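Local structure of restriction endonuclease r.bpuji (Bacillus pumilus, 2VLA) at residues L168-Q172 / G173-P177; R224-N228 / L229-N233. The protein recognises its cognate DNA through the domain described here, the N-terminal part of a longer restriction enzyme that probably acts as an endonuclease. All blocks are in the same frame, centred on the assembly; numbering follows the deposited sequence.

In the fold
Followed from the N terminus, the chain first reaches contact 1, where the short helix 168-171 ends and a tight turn leads through residues 173-177 into helix 177-189; helix 137-150 flanks this junction. Helix 203-219 follows, and then contact 2 closes the hairpin of strands 223-225 and 230-232. The two contacts neither nest nor cross: contact 1 is complete before contact 2 opens, and their nearest atoms stay about 11 Å apart. Helix 137-150 is common ground, meeting Val170 and Pro177 of contact 1 and Leu232 of contact 2. The nearest atom of contact 2 lies about 7 Å from the bound DNA, that of contact 1 about 13 Å.

Contact 1: L168-Q172 / G173-P177; sequences LQVLQ and GKIKP. With NA (sodium ion), chain E.
Lys174 lies across the side of the last helical turn, its backbone N bonded to Gln169 O (3.1 Å) with an N-H...O angle of 163°. One residue earlier, Gly173 N reaches Val170 O at 2.9 Å. These two bonds and the positive phi of Gly173 (77°) make a Schellman motif, the classic C-terminal cap; a CB on Gly173 would collide with Gln172 O. From CB outward the Lys174 side chain crosses the last turn: CB sits 3.5 Å from Gln169 O, CG passes near Gln172 CB, and CD comes within 3.5 Å of Gln172 OE1. The chain is extended beyond CG and runs alongside Gln172, both pointing the same way, so that NZ arrives at Gln172 OE1 (2.9 Å) from above the amide plane, 51° out of it. Gln172 NE2 donates to Ala131 O, which helps to fix the turn of the amide. Next along the chain, Ile175 CG1 lies 3.7 Å from Gln169 CB, while its CD1 comes to 3.6 Å from Gln169 OE1, an oxygen bonded to Asn4 N. Ile175 CB also meets Val170 CG2, and a water bridges Ile175 N to Val170 O. Gly173 O binds a sodium ion at 2.6 Å, five further ligand atoms coming from elsewhere in the structure, and the glycine borders the pocket of a bound polyether. The carbonyls of Gln169 and Val170 are thus met by N-H groups, that of Val170 by a water as well, and Gln172 OE1 gives the lysine ammonium a neutral, polar partner while the amide's NE2 is held by Ala131 O.

Contact 2: R224-N228 / L229-N233; sequences RIDGN and LVKLN
The beta hairpin of strands 223-225 and 230-232, which follows helix 203-219 in a manner consistent with the wing of a winged helix-turn-helix, is closed here by an Asx turn. Arg224 and Lys231 form the hydrogen-bonded antiparallel pair, Arg224 N to Lys231 O at 2.8 Å and Lys231 N to Arg224 O at 3.0 Å. Ile225 and Val230 are the neighbouring non-hydrogen-bonded pair, and Asp226 N then donates to Leu229 O (3.0 Å). At the turn a side chain takes over as acceptor. Asp226 CG stands between its backbone N and carbonyl carbon (chi1 68°), which folds the carboxylate over the loop. Its OD1 receives Asn228 N at 2.6 Å, nearly head-on, and Leu229 N at 2.8 Å, from 44° above the carboxylate plane. Leu229 runs beside Asp226, pointing the same way; its CD2 lies 3.3 Å from Asn228 O, and its side chain touches Gln154. With an alanine at Leu229, the loss of the branched end would probably open a gap against Gln154 and take away the methyl that lies against the Asn228 carbonyl. Ile225 packs on Arg211, Leu214 and Asn215 of helix 203-219. Two N-H groups on a single oxygen hold the carboxylate in place and are likely to favour its charged form, and Lys231 NZ, 5.6 Å from Asp226 OD2 and not in contact, may add a weaker attraction.

Contact 1: L168-Q172 / G173-P177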
loop_
_atom_site.group_PDB
_atom_site.type_symbol
_atom_site.label_atom_id
_atom_site.label_comp_id
_atom_site.label_asym_id
_atom_site.label_seq_id
_atom_site.Cartn_x
_atom_site.Cartn_y
_atom_site.Cartn_z
ATOM N N LEU A 168 3.926 13.991 -8.536
ATOM C CA LEU A 168 4.451 14.625 -7.341
ATOM C C LEU A 168 3.398 15.501 -6.657
ATOM O O LEU A 168 3.229 15.439 -5.435
ATOM C CB LEU A 168 5.689 15.445 -7.672
ATOM C CG LEU A 168 6.276 16.220 -6.495
ATOM C CD1 LEU A 168 6.811 15.268 -5.411
ATOM C CD2 LEU A 168 7.379 17.211 -6.973
ATOM N N GLN A 169 2.698 16.323 -7.430
ATOM C CA GLN A 169 1.773 17.281 -6.825
ATOM C C GLN A 169 0.603 16.594 -6.161
ATOM O O GLN A 169 0.160 16.999 -5.079
ATOM C CB GLN A 169 1.283 18.311 -7.843
ATOM C CG GLN A 169 2.357 19.300 -8.257
ATOM C CD GLN A 169 1.870 20.312 -9.275
ATOM O OE1 GLN A 169 0.725 20.291 -9.676
ATOM N NE2 GLN A 169 2.758 21.221 -9.682
ATOM N N VAL A 170 0.114 15.511 -6.772
ATOM C CA VAL A 170 -0.944 14.753 -6.148
ATOM C C VAL A 170 -0.441 14.120 -4.857
ATOM O O VAL A 170 -1.119 14.154 -3.837
ATOM C CB VAL A 170 -1.499 13.650 -7.112
ATOM C CG1 VAL A 170 -2.375 12.653 -6.338
ATOM C CG2 VAL A 170 -2.267 14.295 -8.251
ATOM N N LEU A 171 0.755 13.522 -4.904
ATOM C CA LEU A 171 1.319 12.839 -3.750
ATOM C C LEU A 171 1.649 13.820 -2.598
ATOM O O LEU A 171 1.709 13.420 -1.439
ATOM C CB LEU A 171 2.570 12.038 -4.163
ATOM C CG LEU A 171 2.371 10.854 -5.125
ATOM C CD1 LEU A 171 3.736 10.411 -5.579
ATOM C CD2 LEU A 171 1.594 9.741 -4.441
ATOM N N GLN A 172 1.879 15.080 -2.952
ATOM C CA GLN A 172 2.070 16.157 -1.964
ATOM C C GLN A 172 0.770 16.647 -1.378
ATOM O O GLN A 172 0.766 17.499 -0.470
ATOM C CB GLN A 172 2.799 17.321 -2.610
ATOM C CG GLN A 172 4.256 17.028 -2.946
ATOM C CD GLN A 172 4.901 18.154 -3.688
ATOM O OE1 GLN A 172 4.273 18.777 -4.538
ATOM N NE2 GLN A 172 6.181 18.430 -3.376
ATOM N N GLY A 173 -0.346 16.158 -1.872
ATOM C CA GLY A 173 -1.636 16.570 -1.320
ATOM C C GLY A 173 -2.078 17.962 -1.776
ATOM O O GLY A 173 -2.854 18.613 -1.097
ATOM N N LYS A 174 -1.626 18.393 -2.946
ATOM C CA LYS A 174 -1.927 19.733 -3.446
ATOM C C LYS A 174 -3.141 19.791 -4.372
ATOM O O LYS A 174 -3.627 20.874 -4.695
ATOM C CB LYS A 174 -0.715 20.282 -4.178
ATOM C CG LYS A 174 0.463 20.614 -3.251
ATOM C CD LYS A 174 1.638 21.099 -4.045
ATOM C CE LYS A 174 2.853 21.329 -3.174
ATOM N NZ LYS A 174 4.069 21.646 -3.994
ATOM N N ILE A 175 -3.603 18.625 -4.839
ATOM C CA ILE A 175 -4.501 18.575 -5.987
ATOM C C ILE A 175 -5.825 17.894 -5.644
ATOM O O ILE A 175 -5.828 16.794 -5.100
ATOM C CB ILE A 175 -3.844 17.757 -7.139
ATOM C CG1 ILE A 175 -2.435 18.290 -7.471
ATOM C CG2 ILE A 175 -4.741 17.758 -8.372
ATOM C CD1 ILE A 175 -2.409 19.777 -7.907
ATOM N N LYS A 176 -6.935 18.516 -6.065
ATOM C CA LYS A 176 -8.271 17.912 -5.924
ATOM C C LYS A 176 -8.563 16.907 -7.059
ATOM O O LYS A 176 -8.186 17.127 -8.207
ATOM C CB LYS A 176 -9.339 18.990 -5.903
ATOM C CG LYS A 176 -9.171 19.977 -4.732
ATOM C CD LYS A 176 -10.444 20.724 -4.440
ATOM C CE LYS A 176 -10.282 21.629 -3.214
ATOM N NZ LYS A 176 -10.282 20.858 -1.924
ATOM N N PRO A 177 -9.226 15.792 -6.727
ATOM C CA PRO A 177 -9.599 14.830 -7.761
ATOM C C PRO A 177 -10.255 15.437 -8.988
ATOM O O PRO A 177 -9.928 15.069 -10.088
ATOM C CB PRO A 177 -10.520 13.885 -7.017
ATOM C CG PRO A 177 -9.948 13.855 -5.658
ATOM C CD PRO A 177 -9.583 15.304 -5.390
HETATM NA NA NA E . -4.361 18.987 0.954
HETATM O O HOH W 1 -3.350 15.814 -3.899
#

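Contact 2: R224-N228 / L229-N233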
loop_
_atom_site.group_PDB
_atom_site.type_symbol
_atom_site.label_atom_id
_atom_site.label_comp_id
_atom_site.label_asym_id
_atom_site.label_seq_id
_atom_site.Cartn_x
_atom_site.Cartn_y
_atom_site.Cartn_z
ATOM N N ARG A 224 -12.438 -3.354 -9.934
ATOM C CA ARG A 224 -12.086 -4.443 -10.827
ATOM C C ARG A 224 -11.166 -3.882 -11.909
ATOM O O ARG A 224 -11.480 -2.854 -12.532
ATOM C CB ARG A 224 -13.346 -5.038 -11.457
ATOM C CG ARG A 224 -13.094 -6.282 -12.294
ATOM C CD ARG A 224 -13.751 -7.532 -11.682
ATOM N NE ARG A 224 -12.787 -8.414 -11.010
ATOM C CZ ARG A 224 -11.568 -8.687 -11.472
ATOM N NH1 ARG A 224 -11.154 -8.156 -12.604
ATOM N NH2 ARG A 224 -10.766 -9.498 -10.796
ATOM N N ILE A 225 -9.991 -4.495 -12.055
ATOM C CA ILE A 225 -9.023 -4.098 -13.030
ATOM C C ILE A 225 -9.167 -5.041 -14.219
ATOM O O ILE A 225 -8.982 -6.240 -14.077
ATOM C CB ILE A 225 -7.563 -4.284 -12.477
ATOM C CG1 ILE A 225 -7.355 -3.549 -11.145
ATOM C CG2 ILE A 225 -6.535 -3.806 -13.505
ATOM C CD1 ILE A 225 -6.079 -3.979 -10.419
ATOM N N ASP A 226 -9.523 -4.512 -15.363
ATOM C CA ASP A 226 -9.481 -5.320 -16.590
ATOM C C ASP A 226 -8.333 -4.855 -17.486
ATOM O O ASP A 226 -7.452 -4.127 -17.050
ATOM C CB ASP A 226 -10.846 -5.339 -17.292
ATOM C CG ASP A 226 -11.251 -4.004 -17.883
ATOM O OD1 ASP A 226 -10.463 -3.396 -18.628
ATOM O OD2 ASP A 226 -12.425 -3.592 -17.652
ATOM N N GLY A 227 -8.254 -5.407 -18.685
ATOM C CA GLY A 227 -7.140 -5.105 -19.594
ATOM C C GLY A 227 -7.066 -3.624 -19.971
ATOM O O GLY A 227 -6.002 -3.124 -20.352
ATOM N N ASN A 228 -8.227 -2.976 -19.972
ATOM C CA ASN A 228 -8.371 -1.633 -20.513
ATOM C C ASN A 228 -8.539 -0.584 -19.395
ATOM O O ASN A 228 -8.059 0.546 -19.526
ATOM C CB ASN A 228 -9.620 -1.546 -21.423
ATOM C CG ASN A 228 -9.491 -2.355 -22.712
ATOM O OD1 ASN A 228 -10.491 -2.695 -23.338
ATOM N ND2 ASN A 228 -8.289 -2.612 -23.119
ATOM N N LEU A 229 -9.256 -0.943 -18.325
ATOM C CA LEU A 229 -9.850 0.067 -17.420
ATOM C C LEU A 229 -9.776 -0.363 -15.991
ATOM O O LEU A 229 -9.749 -1.563 -15.689
ATOM C CB LEU A 229 -11.305 0.264 -17.795
ATOM C CG LEU A 229 -11.573 0.917 -19.132
ATOM C CD1 LEU A 229 -13.081 1.045 -19.333
ATOM C CD2 LEU A 229 -10.863 2.280 -19.254
ATOM N N VAL A 230 -9.790 0.631 -15.084
ATOM C CA VAL A 230 -10.000 0.377 -13.681
ATOM C C VAL A 230 -11.382 0.899 -13.326
ATOM O O VAL A 230 -11.654 2.088 -13.506
ATOM C CB VAL A 230 -8.950 1.126 -12.842
ATOM C CG1 VAL A 230 -9.256 0.981 -11.340
ATOM C CG2 VAL A 230 -7.533 0.635 -13.179
ATOM N N LYS A 231 -12.259 0.024 -12.838
ATOM C CA LYS A 231 -13.659 0.396 -12.552
ATOM C C LYS A 231 -14.058 0.075 -11.119
ATOM O O LYS A 231 -13.621 -0.913 -10.561
ATOM C CB LYS A 231 -14.597 -0.336 -13.506
ATOM C CG LYS A 231 -14.395 0.037 -14.971
ATOM C CD LYS A 231 -15.197 -0.864 -15.893
ATOM C CE LYS A 231 -16.687 -0.607 -15.757
ATOM N NZ LYS A 231 -17.477 -1.415 -16.721
ATOM N N LEU A 232 -14.874 0.947 -10.514
ATOM C CA LEU A 232 -15.436 0.673 -9.218
ATOM C C LEU A 232 -16.409 -0.488 -9.248
ATOM O O LEU A 232 -17.143 -0.662 -10.202
ATOM C CB LEU A 232 -16.145 1.922 -8.654
ATOM C CG LEU A 232 -15.230 3.104 -8.330
ATOM C CD1 LEU A 232 -16.043 4.413 -8.178
ATOM C CD2 LEU A 232 -14.409 2.875 -7.051
ATOM N N ASN A 233 -16.435 -1.228 -8.157
ATOM C CA ASN A 233 -17.446 -2.242 -7.917
ATOM C C ASN A 233 -18.581 -1.704 -7.034
ATOM O O ASN A 233 -18.486 -1.707 -5.799
ATOM C CB ASN A 233 -16.815 -3.452 -7.245
ATOM C CG ASN A 233 -17.833 -4.487 -6.860
ATOM O OD1 ASN A 233 -18.937 -4.522 -7.414
ATOM N ND2 ASN A 233 -17.510 -5.290 -5.871
#